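Local coordinates for protein N-acetylmuramoyl-L-alanine amidase (Peptoclostridium difficile, PDB 4RN7) that probably cleaves the amide bond between N-acetylmuramic acid and L-alanine in bacterial cell-wall peptidoglycan, as the zinc-dependent catalytic domain of a longer, membrane-associated protein, at residues Arg66-Leu69 with Ala70-Ser74. Sequence-based numbering, arbitrary orientation.
Sequences RAIL and ANNSS
Ile68 and Asn72, one turn apart on helix 63-72, lie side by side and point the same way at the C-terminal end of this helix, which closes in a Schellman motif within the zinc-dependent amidase domain. The methyl CG2 of Ile68 does the touching, 3.6 Å from ND2 of Asn72; with chi1 at -73°, CG1 lies beside the backbone N and CG2 beside the carbonyl carbon, on the side of the following turn, where that amide lies. The backbone bond between the same two residues, from Asn72 N to Ile68 O, is 2.8 Å long and nearly straight (169°).

Asn71 folds back over the preceding turn, its CG only 3.1 Å from Ala67 O, yet its ND2 approaches that oxygen at too poor an angle to bond. The amide is instead spent on the end of helix 135-139 and the loop after it: ND2 donates to Glu139 O and OD1 accepts from Asn141 N, a use of both functions open to an amide. The small Ala67 and Ala70 fit buried positions, Ala67 against Glu139 and Ala70 against Phe7 of strand 4-10. Arg66 reaches inward, where its guanidinium forms a salt bridge with Asp9 and donates to the backbone oxygen of His12, a residue that binds the zinc ion, linking the helix to the strand end and loop that carry His12.

At the Schellman turn the bond from Ser73 N to Leu69 O is weak, and Ser74, with positive phi, turns the chain while its N reaches Asn71 O. Serine suits position 73 because its short hydroxyl can turn back to the helix: OG donates to Ala70 O at 2.6 Å, tilted 27° from the carbonyl plane.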
ATOM      1  N   ARG A  66      12.720   4.957  -4.727  1.00 26.03           N
ATOM      2  CA  ARG A  66      11.261   5.075  -4.693  1.00 25.99           C
ATOM      3  C   ARG A  66      10.825   6.463  -4.249  1.00 28.03           C
ATOM      4  O   ARG A  66       9.909   7.050  -4.832  1.00 29.97           O
ATOM      5  CB  ARG A  66      10.639   4.004  -3.790  1.00 27.33           C
ATOM      6  CG  ARG A  66      10.862   2.605  -4.329  1.00 27.42           C
ATOM      7  CD  ARG A  66      10.614   1.518  -3.295  1.00 28.47           C
ATOM      8  NE  ARG A  66      11.114   0.227  -3.773  1.00 28.91           N
ATOM      9  CZ  ARG A  66      10.344  -0.777  -4.193  1.00 26.63           C
ATOM     10  NH1 ARG A  66       9.018  -0.662  -4.191  1.00 28.71           N
ATOM     11  NH2 ARG A  66      10.908  -1.907  -4.614  1.00 29.66           N
ATOM     12  N   ALA A  67      11.490   6.999  -3.229  1.00 30.03           N
ATOM     13  CA  ALA A  67      11.150   8.335  -2.746  1.00 32.82           C
ATOM     14  C   ALA A  67      11.511   9.378  -3.800  1.00 29.90           C
ATOM     15  O   ALA A  67      10.789  10.353  -3.999  1.00 33.31           O
ATOM     16  CB  ALA A  67      11.854   8.631  -1.423  1.00 33.81           C
ATOM     17  N   ILE A  68      12.626   9.171  -4.492  1.00 32.99           N
ATOM     18  CA  ILE A  68      13.004  10.086  -5.561  1.00 33.29           C
ATOM     19  C   ILE A  68      11.956  10.068  -6.674  1.00 29.76           C
ATOM     20  O   ILE A  68      11.502  11.130  -7.116  1.00 34.39           O
ATOM     21  CB  ILE A  68      14.400   9.761  -6.119  1.00 32.32           C
ATOM     22  CG1 ILE A  68      15.483  10.181  -5.118  1.00 35.58           C
ATOM     23  CG2 ILE A  68      14.648  10.475  -7.458  1.00 32.91           C
ATOM     24  CD1 ILE A  68      16.870   9.731  -5.508  1.00 39.59           C
ATOM     25  N   LEU A  69      11.561   8.876  -7.117  1.00 27.92           N
ATOM     26  CA  LEU A  69      10.541   8.756  -8.159  1.00 28.42           C
ATOM     27  C   LEU A  69       9.240   9.429  -7.735  1.00 30.64           C
ATOM     28  O   LEU A  69       8.646  10.168  -8.518  1.00 32.18           O
ATOM     29  CB  LEU A  69      10.268   7.281  -8.498  1.00 30.28           C
ATOM     30  CG  LEU A  69      11.427   6.548  -9.176  1.00 28.33           C
ATOM     31  CD1 LEU A  69      11.178   5.040  -9.188  1.00 33.34           C
ATOM     32  CD2 LEU A  69      11.672   7.094 -10.591  1.00 28.48           C
ATOM     33  N   ALA A  70       8.801   9.167  -6.503  1.00 33.47           N
ATOM     34  CA  ALA A  70       7.580   9.784  -5.988  1.00 30.71           C
ATOM     35  C   ALA A  70       7.698  11.302  -6.012  1.00 35.73           C
ATOM     36  O   ALA A  70       6.798  12.003  -6.489  1.00 30.41           O
ATOM     37  CB  ALA A  70       7.267   9.289  -4.559  1.00 27.81           C
ATOM     38  N   ASN A  71       8.811  11.809  -5.494  1.00 31.45           N
ATOM     39  CA  ASN A  71       9.016  13.249  -5.420  1.00 33.24           C
ATOM     40  C   ASN A  71       9.054  13.889  -6.802  1.00 32.44           C
ATOM     41  O   ASN A  71       8.420  14.921  -7.030  1.00 39.71           O
ATOM     42  CB  ASN A  71      10.282  13.579  -4.624  1.00 35.12           C
ATOM     43  CG  ASN A  71      10.135  13.283  -3.139  1.00 38.31           C
ATOM     44  OD1 ASN A  71       9.025  13.204  -2.620  1.00 39.43           O
ATOM     45  ND2 ASN A  71      11.257  13.133  -2.447  1.00 38.30           N
ATOM     46  N   ASN A  72       9.794  13.279  -7.728  1.00 31.93           N
ATOM     47  CA  ASN A  72       9.874  13.813  -9.080  1.00 36.32           C
ATOM     48  C   ASN A  72       8.535  13.770  -9.821  1.00 39.19           C
ATOM     49  O   ASN A  72       8.320  14.527 -10.762  1.00 41.09           O
ATOM     50  CB  ASN A  72      10.933  13.061  -9.892  1.00 37.72           C
ATOM     51  CG  ASN A  72      12.340  13.332  -9.413  1.00 44.14           C
ATOM     52  OD1 ASN A  72      12.566  14.188  -8.558  1.00 46.84           O
ATOM     53  ND2 ASN A  72      13.306  12.615  -9.982  1.00 44.17           N
ATOM     54  N   SER A  73       7.640  12.880  -9.408  1.00 40.01           N
ATOM     55  CA  SER A  73       6.351  12.760 -10.079  1.00 40.05           C
ATOM     56  C   SER A  73       5.389  13.828  -9.575  1.00 43.83           C
ATOM     57  O   SER A  73       4.286  13.973 -10.110  1.00 37.62           O
ATOM     58  CB  SER A  73       5.751  11.380  -9.836  1.00 37.66           C
ATOM     59  OG  SER A  73       5.311  11.265  -8.491  1.00 38.95           O
ATOM     60  N   SER A  74       5.822  14.575  -8.556  1.00 35.44           N
ATOM     61  CA  SER A  74       4.993  15.590  -7.897  1.00 36.93           C
ATOM     62  C   SER A  74       3.620  15.033  -7.509  1.00 40.99           C
ATOM     63  O   SER A  74       2.594  15.698  -7.672  1.00 40.79           O
ATOM     64  CB  SER A  74       4.849  16.826  -8.785  1.00 46.57           C
ATOM     65  OG  SER A  74       6.119  17.356  -9.135  1.00 48.69           O
TER